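Local coordinates for HydG protein (Carboxydothermus hydrogenoformans, PDB 4RTB) that is a radical SAM [FeFe]-hydrogenase maturase and CO/CN synthase that binds a [4Fe-4S] cluster and S-adenosylmethionine, at residues Q208-N212 / F259-V264; I248-L254 / T281-L287; G278-V282 / L317-G321. One frame throughout, in Å; residues are numbered along the deposited sequence.

Contact 1. Residues Q208-N212 / F259-V264. With SAM (S-adenosylmethionine), chain B.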
loop_
_atom_site.group_PDB
_atom_site.type_symbol
_atom_site.label_atom_id
_atom_site.label_comp_id
_atom_site.label_asym_id
_atom_site.label_seq_id
_atom_site.Cartn_x
_atom_site.Cartn_y
_atom_site.Cartn_z
ATOM N N GLN A 208 -5.764 -1.240 -9.794
ATOM C CA GLN A 208 -6.743 -1.699 -10.773
ATOM C C GLN A 208 -8.161 -1.350 -10.308
ATOM O O GLN A 208 -9.107 -1.358 -11.102
ATOM C CB GLN A 208 -6.593 -3.210 -10.998
ATOM C CG GLN A 208 -7.590 -3.845 -11.961
ATOM C CD GLN A 208 -7.680 -3.116 -13.287
ATOM O OE1 GLN A 208 -6.683 -2.607 -13.798
ATOM N NE2 GLN A 208 -8.882 -3.057 -13.849
ATOM N N GLU A 209 -8.283 -1.023 -9.020
ATOM C CA GLU A 209 -9.562 -0.754 -8.347
ATOM C C GLU A 209 -10.450 -1.996 -8.327
ATOM O O GLU A 209 -10.865 -2.452 -7.263
ATOM C CB GLU A 209 -10.314 0.416 -8.998
ATOM C CG GLU A 209 -9.464 1.640 -9.319
ATOM C CD GLU A 209 -8.975 2.386 -8.089
ATOM O OE1 GLU A 209 -9.430 2.075 -6.968
ATOM O OE2 GLU A 209 -8.130 3.292 -8.249
ATOM N N SER A 210 -10.751 -2.533 -9.504
ATOM C CA SER A 210 -11.479 -3.791 -9.599
ATOM C C SER A 210 -11.044 -4.612 -10.801
ATOM O O SER A 210 -10.800 -4.075 -11.881
ATOM C CB SER A 210 -12.983 -3.551 -9.673
ATOM O OG SER A 210 -13.640 -4.747 -10.053
ATOM N N TYR A 211 -10.969 -5.921 -10.600
ATOM C CA TYR A 211 -10.572 -6.840 -11.654
ATOM C C TYR A 211 -11.779 -7.450 -12.350
ATOM O O TYR A 211 -11.628 -8.216 -13.302
ATOM C CB TYR A 211 -9.676 -7.939 -11.085
ATOM C CG TYR A 211 -8.268 -7.471 -10.818
ATOM C CD1 TYR A 211 -7.925 -6.882 -9.610
ATOM C CD2 TYR A 211 -7.283 -7.608 -11.784
ATOM C CE1 TYR A 211 -6.636 -6.447 -9.369
ATOM C CE2 TYR A 211 -5.995 -7.178 -11.553
ATOM C CZ TYR A 211 -5.677 -6.599 -10.347
ATOM O OH TYR A 211 -4.395 -6.172 -10.126
ATOM N N ASN A 212 -12.975 -7.115 -11.877
ATOM C CA ASN A 212 -14.190 -7.560 -12.549
ATOM C C ASN A 212 -14.688 -6.491 -13.507
ATOM O O ASN A 212 -15.182 -5.450 -13.072
ATOM C CB ASN A 212 -15.284 -7.915 -11.539
ATOM C CG ASN A 212 -16.315 -8.871 -12.112
ATOM O OD1 ASN A 212 -16.069 -9.532 -13.122
ATOM N ND2 ASN A 212 -17.472 -8.953 -11.467
ATOM N N PHE A 259 -13.275 -12.227 -5.548
ATOM C CA PHE A 259 -12.839 -12.048 -6.922
ATOM C C PHE A 259 -11.650 -11.095 -7.036
ATOM O O PHE A 259 -10.712 -11.360 -7.784
ATOM C CB PHE A 259 -13.995 -11.545 -7.784
ATOM C CG PHE A 259 -13.698 -11.558 -9.253
ATOM C CD1 PHE A 259 -13.963 -12.684 -10.012
ATOM C CD2 PHE A 259 -13.147 -10.450 -9.872
ATOM C CE1 PHE A 259 -13.687 -12.703 -11.365
ATOM C CE2 PHE A 259 -12.866 -10.466 -11.222
ATOM C CZ PHE A 259 -13.139 -11.592 -11.970
ATOM N N GLU A 260 -11.698 -9.986 -6.303
ATOM C CA GLU A 260 -10.618 -9.003 -6.338
ATOM C C GLU A 260 -9.338 -9.564 -5.715
ATOM O O GLU A 260 -8.238 -9.355 -6.237
ATOM C CB GLU A 260 -11.039 -7.712 -5.626
ATOM C CG GLU A 260 -11.301 -6.529 -6.556
ATOM C CD GLU A 260 -12.703 -6.525 -7.146
ATOM O OE1 GLU A 260 -13.669 -6.272 -6.393
ATOM O OE2 GLU A 260 -12.839 -6.767 -8.364
ATOM N N LEU A 261 -9.493 -10.274 -4.599
ATOM C CA LEU A 261 -8.371 -10.947 -3.947
ATOM C C LEU A 261 -7.699 -11.935 -4.891
ATOM O O LEU A 261 -6.471 -11.961 -5.010
ATOM C CB LEU A 261 -8.840 -11.673 -2.685
ATOM C CG LEU A 261 -7.871 -12.704 -2.097
ATOM C CD1 LEU A 261 -6.578 -12.040 -1.646
ATOM C CD2 LEU A 261 -8.525 -13.451 -0.946
ATOM N N LEU A 262 -8.517 -12.752 -5.547
ATOM C CA LEU A 262 -8.047 -13.653 -6.592
ATOM C C LEU A 262 -7.287 -12.894 -7.685
ATOM O O LEU A 262 -6.188 -13.289 -8.093
ATOM C CB LEU A 262 -9.231 -14.402 -7.205
ATOM C CG LEU A 262 -9.483 -15.871 -6.864
ATOM C CD1 LEU A 262 -8.839 -16.255 -5.546
ATOM C CD2 LEU A 262 -10.979 -16.134 -6.825
ATOM N N GLY A 263 -7.884 -11.797 -8.139
ATOM C CA GLY A 263 -7.336 -11.004 -9.224
ATOM C C GLY A 263 -5.974 -10.406 -8.934
ATOM O O GLY A 263 -5.109 -10.382 -9.810
ATOM N N VAL A 264 -5.780 -9.917 -7.713
ATOM C CA VAL A 264 -4.496 -9.339 -7.332
ATOM C C VAL A 264 -3.382 -10.379 -7.393
ATOM O O VAL A 264 -2.327 -10.144 -7.989
ATOM C CB VAL A 264 -4.547 -8.736 -5.921
ATOM C CG1 VAL A 264 -3.151 -8.358 -5.456
ATOM C CG2 VAL A 264 -5.463 -7.531 -5.899
HETATM N N SAM B . -6.344 9.404 -9.745
HETATM C CA SAM B . -5.481 8.225 -9.796
HETATM C C SAM B . -6.244 6.917 -9.976
HETATM O O SAM B . -7.469 6.874 -9.993
HETATM O OXT SAM B . -5.633 5.859 -10.111
HETATM C CB SAM B . -4.614 8.112 -8.543
HETATM C CG SAM B . -5.101 8.842 -7.292
HETATM S SD SAM B . -6.621 8.260 -6.501
HETATM C CE SAM B . -6.954 9.725 -5.519
HETATM C "C5'" SAM B . -5.969 7.307 -5.112
HETATM C "C4'" SAM B . -6.777 6.066 -4.740
HETATM O "O4'" SAM B . -7.767 6.313 -3.755
HETATM C "C3'" SAM B . -7.527 5.489 -5.929
HETATM O "O3'" SAM B . -6.711 4.587 -6.636
HETATM C "C2'" SAM B . -8.710 4.791 -5.291
HETATM O "O2'" SAM B . -8.520 3.398 -5.300
HETATM C "C1'" SAM B . -8.720 5.269 -3.850
HETATM N N9 SAM B . -10.078 5.723 -3.519
HETATM C C8 SAM B . -10.840 6.597 -4.244
HETATM N N7 SAM B . -12.028 6.753 -3.621
HETATM C C5 SAM B . -12.038 5.979 -2.515
HETATM C C6 SAM B . -12.995 5.764 -1.534
HETATM N N6 SAM B . -14.167 6.388 -1.597
HETATM N N1 SAM B . -12.723 4.898 -0.496
HETATM C C2 SAM B . -11.505 4.253 -0.436
HETATM N N3 SAM B . -10.557 4.471 -1.414
HETATM C C4 SAM B . -10.819 5.322 -2.437
#

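Contact 2. Residues I248-L254 / T281-L287. With SAM (S-adenosylmethionine), chain B.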
loop_
_atom_site.group_PDB
_atom_site.type_symbol
_atom_site.label_atom_id
_atom_site.label_comp_id
_atom_site.label_asym_id
_atom_site.label_seq_id
_atom_site.Cartn_x
_atom_site.Cartn_y
_atom_site.Cartn_z
ATOM N N ILE A 248 0.659 -2.667 -7.241
ATOM C CA ILE A 248 -0.717 -3.036 -7.562
ATOM C C ILE A 248 -1.642 -2.561 -6.443
ATOM O O ILE A 248 -1.175 -2.187 -5.372
ATOM C CB ILE A 248 -0.876 -4.565 -7.753
ATOM C CG1 ILE A 248 0.243 -5.133 -8.620
ATOM C CG2 ILE A 248 -2.205 -4.906 -8.397
ATOM C CD1 ILE A 248 -0.098 -6.493 -9.214
ATOM N N GLY A 249 -2.946 -2.559 -6.701
ATOM C CA GLY A 249 -3.943 -2.294 -5.683
ATOM C C GLY A 249 -5.322 -2.710 -6.158
ATOM O O GLY A 249 -5.580 -2.770 -7.359
ATOM N N ALA A 250 -6.209 -3.008 -5.216
ATOM C CA ALA A 250 -7.592 -3.327 -5.545
ATOM C C ALA A 250 -8.524 -2.755 -4.491
ATOM O O ALA A 250 -8.401 -3.062 -3.311
ATOM C CB ALA A 250 -7.788 -4.826 -5.667
ATOM N N LEU A 251 -9.455 -1.913 -4.920
ATOM C CA LEU A 251 -10.413 -1.316 -4.002
ATOM C C LEU A 251 -11.410 -2.368 -3.528
ATOM O O LEU A 251 -12.126 -2.970 -4.331
ATOM C CB LEU A 251 -11.136 -0.146 -4.668
ATOM C CG LEU A 251 -11.882 0.815 -3.746
ATOM C CD1 LEU A 251 -11.126 1.002 -2.443
ATOM C CD2 LEU A 251 -12.064 2.148 -4.448
ATOM N N PHE A 252 -11.441 -2.596 -2.219
ATOM C CA PHE A 252 -12.315 -3.614 -1.646
ATOM C C PHE A 252 -13.639 -3.018 -1.192
ATOM O O PHE A 252 -13.670 -1.999 -0.502
ATOM C CB PHE A 252 -11.620 -4.321 -0.483
ATOM C CG PHE A 252 -10.551 -5.277 -0.920
ATOM C CD1 PHE A 252 -10.872 -6.577 -1.273
ATOM C CD2 PHE A 252 -9.226 -4.876 -0.992
ATOM C CE1 PHE A 252 -9.890 -7.463 -1.686
ATOM C CE2 PHE A 252 -8.241 -5.756 -1.406
ATOM C CZ PHE A 252 -8.575 -7.050 -1.753
ATOM N N GLY A 253 -14.729 -3.665 -1.588
ATOM C CA GLY A 253 -16.059 -3.161 -1.306
ATOM C C GLY A 253 -16.740 -2.744 -2.592
ATOM O O GLY A 253 -17.914 -2.374 -2.603
ATOM N N LEU A 254 -15.986 -2.799 -3.685
ATOM C CA LEU A 254 -16.514 -2.479 -5.002
ATOM C C LEU A 254 -17.304 -3.664 -5.545
ATOM O O LEU A 254 -18.456 -3.519 -5.952
ATOM C CB LEU A 254 -15.382 -2.100 -5.958
ATOM C CG LEU A 254 -15.371 -0.654 -6.457
ATOM C CD1 LEU A 254 -15.649 0.328 -5.327
ATOM C CD2 LEU A 254 -14.049 -0.335 -7.137
ATOM N N THR A 281 4.918 -3.704 -4.259
ATOM C CA THR A 281 3.884 -3.581 -3.235
ATOM C C THR A 281 2.481 -3.889 -3.751
ATOM O O THR A 281 2.146 -3.600 -4.904
ATOM C CB THR A 281 3.851 -2.159 -2.622
ATOM O OG1 THR A 281 3.247 -1.247 -3.549
ATOM C CG2 THR A 281 5.250 -1.673 -2.265
ATOM N N VAL A 282 1.665 -4.473 -2.879
ATOM C CA VAL A 282 0.232 -4.591 -3.108
ATOM C C VAL A 282 -0.506 -3.735 -2.081
ATOM O O VAL A 282 -0.412 -3.980 -0.878
ATOM C CB VAL A 282 -0.260 -6.049 -3.016
ATOM C CG1 VAL A 282 -1.777 -6.094 -3.072
ATOM C CG2 VAL A 282 0.347 -6.893 -4.124
ATOM N N SER A 283 -1.223 -2.723 -2.557
ATOM C CA SER A 283 -1.982 -1.833 -1.685
ATOM C C SER A 283 -3.397 -2.359 -1.494
ATOM O O SER A 283 -4.109 -2.592 -2.469
ATOM C CB SER A 283 -2.024 -0.417 -2.264
ATOM O OG SER A 283 -0.722 0.075 -2.535
ATOM N N VAL A 284 -3.811 -2.544 -0.246
ATOM C CA VAL A 284 -5.155 -3.060 0.013
ATOM C C VAL A 284 -6.028 -2.076 0.792
ATOM O O VAL A 284 -6.016 -2.057 2.024
ATOM C CB VAL A 284 -5.105 -4.406 0.768
ATOM C CG1 VAL A 284 -4.869 -5.537 -0.209
ATOM C CG2 VAL A 284 -4.025 -4.392 1.846
ATOM N N PRO A 285 -6.793 -1.249 0.064
ATOM C CA PRO A 285 -7.724 -0.300 0.678
ATOM C C PRO A 285 -9.176 -0.771 0.666
ATOM O O PRO A 285 -9.696 -1.175 -0.375
ATOM C CB PRO A 285 -7.556 0.951 -0.189
ATOM C CG PRO A 285 -7.029 0.438 -1.530
ATOM C CD PRO A 285 -6.669 -1.017 -1.384
ATOM N N ARG A 286 -9.822 -0.726 1.827
ATOM C CA ARG A 286 -11.256 -0.954 1.893
ATOM C C ARG A 286 -11.967 0.351 1.569
ATOM O O ARG A 286 -11.443 1.435 1.826
ATOM C CB ARG A 286 -11.677 -1.483 3.268
ATOM C CG ARG A 286 -10.934 -0.857 4.436
ATOM C CD ARG A 286 -11.734 -0.966 5.722
ATOM N NE ARG A 286 -11.883 -2.345 6.181
ATOM C CZ ARG A 286 -12.689 -2.713 7.172
ATOM N NH1 ARG A 286 -12.767 -3.987 7.531
ATOM N NH2 ARG A 286 -13.423 -1.806 7.804
ATOM N N LEU A 287 -13.156 0.240 0.992
ATOM C CA LEU A 287 -13.908 1.406 0.549
ATOM C C LEU A 287 -14.451 2.204 1.735
ATOM O O LEU A 287 -15.186 1.678 2.574
ATOM C CB LEU A 287 -15.038 0.962 -0.381
ATOM C CG LEU A 287 -16.155 1.935 -0.741
ATOM C CD1 LEU A 287 -15.608 3.169 -1.439
ATOM C CD2 LEU A 287 -17.165 1.216 -1.617
HETATM N N SAM B . -6.344 9.404 -9.745
HETATM C CA SAM B . -5.481 8.225 -9.796
HETATM C C SAM B . -6.244 6.917 -9.976
HETATM O O SAM B . -7.469 6.874 -9.993
HETATM O OXT SAM B . -5.633 5.859 -10.111
HETATM C CB SAM B . -4.614 8.112 -8.543
HETATM C CG SAM B . -5.101 8.842 -7.292
HETATM S SD SAM B . -6.621 8.260 -6.501
HETATM C CE SAM B . -6.954 9.725 -5.519
HETATM C "C5'" SAM B . -5.969 7.307 -5.112
HETATM C "C4'" SAM B . -6.777 6.066 -4.740
HETATM O "O4'" SAM B . -7.767 6.313 -3.755
HETATM C "C3'" SAM B . -7.527 5.489 -5.929
HETATM O "O3'" SAM B . -6.711 4.587 -6.636
HETATM C "C2'" SAM B . -8.710 4.791 -5.291
HETATM O "O2'" SAM B . -8.520 3.398 -5.300
HETATM C "C1'" SAM B . -8.720 5.269 -3.850
HETATM N N9 SAM B . -10.078 5.723 -3.519
HETATM C C8 SAM B . -10.840 6.597 -4.244
HETATM N N7 SAM B . -12.028 6.753 -3.621
HETATM C C5 SAM B . -12.038 5.979 -2.515
HETATM C C6 SAM B . -12.995 5.764 -1.534
HETATM N N6 SAM B . -14.167 6.388 -1.597
HETATM N N1 SAM B . -12.723 4.898 -0.496
HETATM C C2 SAM B . -11.505 4.253 -0.436
HETATM N N3 SAM B . -10.557 4.471 -1.414
HETATM C C4 SAM B . -10.819 5.322 -2.437
HETATM O O HOH W 1 0.872 -0.891 -4.332
#

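Contact 3. Residues G278-V282 / L317-G321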
loop_
_atom_site.group_PDB
_atom_site.type_symbol
_atom_site.label_atom_id
_atom_site.label_comp_id
_atom_site.label_asym_id
_atom_site.label_seq_id
_atom_site.Cartn_x
_atom_site.Cartn_y
_atom_site.Cartn_z
ATOM N N GLY A 278 8.256 -9.451 -9.773
ATOM C CA GLY A 278 6.897 -9.220 -9.331
ATOM C C GLY A 278 6.730 -7.788 -8.873
ATOM O O GLY A 278 7.690 -7.018 -8.868
ATOM N N PRO A 279 5.502 -7.421 -8.492
ATOM C CA PRO A 279 5.218 -6.089 -7.954
ATOM C C PRO A 279 5.916 -5.880 -6.622
ATOM O O PRO A 279 5.965 -6.797 -5.798
ATOM C CB PRO A 279 3.696 -6.092 -7.767
ATOM C CG PRO A 279 3.207 -7.259 -8.548
ATOM C CD PRO A 279 4.298 -8.262 -8.540
ATOM N N HIS A 280 6.452 -4.685 -6.417
ATOM C CA HIS A 280 7.082 -4.354 -5.154
ATOM C C HIS A 280 6.056 -4.353 -4.024
ATOM O O HIS A 280 6.294 -4.925 -2.960
ATOM C CB HIS A 280 7.773 -2.997 -5.244
ATOM C CG HIS A 280 8.476 -2.602 -3.987
ATOM N ND1 HIS A 280 8.744 -1.289 -3.669
ATOM C CD2 HIS A 280 8.966 -3.346 -2.966
ATOM C CE1 HIS A 280 9.367 -1.242 -2.503
ATOM N NE2 HIS A 280 9.515 -2.476 -2.060
ATOM N N THR A 281 4.918 -3.704 -4.259
ATOM C CA THR A 281 3.884 -3.581 -3.235
ATOM C C THR A 281 2.481 -3.889 -3.751
ATOM O O THR A 281 2.146 -3.600 -4.904
ATOM C CB THR A 281 3.851 -2.159 -2.622
ATOM O OG1 THR A 281 3.247 -1.247 -3.549
ATOM C CG2 THR A 281 5.250 -1.673 -2.265
ATOM N N VAL A 282 1.665 -4.473 -2.879
ATOM C CA VAL A 282 0.232 -4.591 -3.108
ATOM C C VAL A 282 -0.506 -3.735 -2.081
ATOM O O VAL A 282 -0.412 -3.980 -0.878
ATOM C CB VAL A 282 -0.260 -6.049 -3.016
ATOM C CG1 VAL A 282 -1.777 -6.094 -3.072
ATOM C CG2 VAL A 282 0.347 -6.893 -4.124
ATOM N N LEU A 317 1.948 -14.004 -1.387
ATOM C CA LEU A 317 3.064 -13.228 -1.920
ATOM C C LEU A 317 3.939 -12.731 -0.779
ATOM O O LEU A 317 3.876 -11.559 -0.410
ATOM C CB LEU A 317 2.552 -12.055 -2.749
ATOM C CG LEU A 317 1.496 -12.416 -3.790
ATOM C CD1 LEU A 317 0.564 -11.240 -4.020
ATOM C CD2 LEU A 317 2.151 -12.856 -5.091
ATOM N N PRO A 318 4.766 -13.628 -0.223
ATOM C CA PRO A 318 5.531 -13.366 1.002
ATOM C C PRO A 318 6.565 -12.253 0.852
ATOM O O PRO A 318 6.708 -11.435 1.762
ATOM C CB PRO A 318 6.213 -14.711 1.281
ATOM C CG PRO A 318 6.308 -15.365 -0.051
ATOM C CD PRO A 318 5.083 -14.946 -0.800
ATOM N N TYR A 319 7.266 -12.217 -0.277
ATOM C CA TYR A 319 8.306 -11.216 -0.494
ATOM C C TYR A 319 7.738 -9.937 -1.109
ATOM O O TYR A 319 8.481 -9.021 -1.462
ATOM C CB TYR A 319 9.416 -11.788 -1.378
ATOM C CG TYR A 319 10.136 -12.961 -0.750
ATOM C CD1 TYR A 319 9.707 -14.264 -0.971
ATOM C CD2 TYR A 319 11.239 -12.764 0.072
ATOM C CE1 TYR A 319 10.360 -15.340 -0.392
ATOM C CE2 TYR A 319 11.898 -13.835 0.654
ATOM C CZ TYR A 319 11.454 -15.119 0.419
ATOM O OH TYR A 319 12.106 -16.184 0.995
ATOM N N THR A 320 6.415 -9.881 -1.224
ATOM C CA THR A 320 5.742 -8.700 -1.745
ATOM C C THR A 320 5.170 -7.871 -0.602
ATOM O O THR A 320 4.332 -8.353 0.160
ATOM C CB THR A 320 4.608 -9.078 -2.717
ATOM O OG1 THR A 320 5.126 -9.917 -3.757
ATOM C CG2 THR A 320 3.987 -7.832 -3.331
ATOM N N GLY A 321 5.625 -6.629 -0.482
ATOM C CA GLY A 321 5.138 -5.740 0.557
ATOM C C GLY A 321 3.643 -5.506 0.453
ATOM O O GLY A 321 3.068 -5.599 -0.627
#

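Contact 1. Residues Q208-N212 / F259-V264
Beside the S-adenosylmethionine pocket, S210 and Y211 of the loop 208-212 meet E260 on the helix 257-275. One carboxylate oxygen of E260 takes two bonds. S210 OG donates to E260 OE2 over 2.8 Å, and comes from above the carboxylate plane. Y211 N donates to E260 OE2 over 3.0 Å, on the anti side and 29° out of that plane. Both donors lie on the same face of the carboxylate. S210 OG also accepts from N212 N at 3.1 Å, which closes an ST turn. With chi1 at 167°, the hydroxyl of S210 is turned away from its own backbone N and lies within reach of both partners. The Y211 ring is sandwiched. G263 has no side chain, and its CA sits over one face, 4.2 Å from the ring centroid, as a CH-pi contact. Q208 CG covers the opposite face. At the ring rim, Y211 CE1 touches V264 CG2 at 3.8 Å. The hydroxyl of Y211 is bonded to H267, further along the same helix. The F259 ring packs on the end of the loop: its CE2 edge meets Y211 O at 3.3 Å, while N212 CG lies over one face. E209 turns away from the helix to the cofactor, where SAM O3' donates to E209 OE2. The bond from SAM O2' to E209 OE1 is modelled very short, and its length is doubtful. An alanine in place of E260 would probably leave S210 OG and Y211 N without their shared acceptor and set the loop free to shift. Two donors on one oxygen would be expected to stabilise the ionised form of E260. Through these two hydrogen bonds the loop that carries E209 is joined to helix 257-275.

Contact 2. Residues I248-L254 / T281-L287
The F252 ring has P285 O at its edge, in the ring plane, and V284 CG1 against CE2 at 3.6 Å, in an oblique approach. F252 CG lies anti to the carbonyl carbon (chi1 -74°), which carries CE2 to that methyl. The other flat group is the adenine of S-adenosylmethionine. L251 CD1 lies 3.7 Å from SAM N3 and L287 CD1 lies 3.5 Å from SAM N1, both on the same side of the base. R286 O comes near SAM C2. L251 CD1 also touches P285 O, so this methyl is wedged between cofactor and backbone. The two segments run side by side, about 14° apart in direction. I248 and G249 pair in parallel with V282 and S283, within a beta-alpha-beta unit closed by helix 257-275. S283 N donates to I248 O at 2.9 Å, nearly straight at 176°. The bond from A250 N to S283 O is weak. Past the strands, F252 N donates to P285 O at 2.9 Å and L287 N to F252 O at 2.7 Å, both nearly along the C=O axis. These two bonds hold the backbone next to L251 and that of L287. A water donates to I248 O and also bonds T281 OG1 and S283 OG, tying the two strands together. R286 makes a salt bridge with D303. Leucine methyls thus line this side of the adenine, with the R286 carbonyl near C2, which would suit a flat, weakly polar base.

Contact 3. Residues G278-V282 / L317-G321
T281 and G321 form a parallel bridge, in which V282 N donates to G321 O over 2.9 Å at 169°, while G321 N reaches H280 O in a weak bond of 3.1 Å.

T320 carries most of the side-chain packing. Its chi1 of -55° puts CG2 on the far side from its backbone N, and this methyl does the touching. T320 CG2 lies 3.3 Å from P279 O. It also lies near H280 O, so it rests on the two carbonyls that precede the strand. V282 crosses T320 at a slant, its CG2 3.8 Å from T320 CG2. L317 CD1 reaches the same V282 CG2 more loosely, at 4.4 Å. V282 CG2 therefore lies between the methyls of T320 and L317.

The bridge lies at the start of two adjacent strands, 281-283 and 321-324, of the parallel barrel of the radical SAM fold. Helix 303-316 connects them, as in a beta-alpha-beta crossover. L317 is the first residue to leave that helix. A type I turn from L317 to T320 then brings the chain back, closed by T320 N donating to L317 O at 3.2 Å. Where the strands meet, G321 O takes a second, lesser contact, a CA-H...O approach from T281 CA at 3.4 Å. The stronger donor, V282 N, is tilted 26° from the carbonyl plane of G321. Helix 257-275 covers these side chains, with V264 on V282 and A268 on both P279 and L317. On the other flank, T281 CG2 lies over one face of the H280 ring, offset toward its rim. H280 ND1 makes a weak bond to T203 OG1.

Overall arrangement
The three contacts follow one side of the barrel. Along the chain, contacts 1 and 2 interleave: 208-212, 248-254, 259-264, then 281-287. Contact 3 starts on 278-282, overlapping 281-287, and ends at 317-321. The centres of contacts 1 and 2 are about 8 Å apart, those of contacts 2 and 3 about 14 Å, and those of contacts 1 and 3 about 16 Å. V264 of contact 1 packs on V282 of the other two, so helix 257-275 borders all three. Contacts 1 and 2 line the S-adenosylmethionine pocket, at ribose and adenine. The side chain of V282 is about 12 Å from the bound S-adenosylmethionine. Contact 3 is structural packing in the same sheet, away from the cofactor.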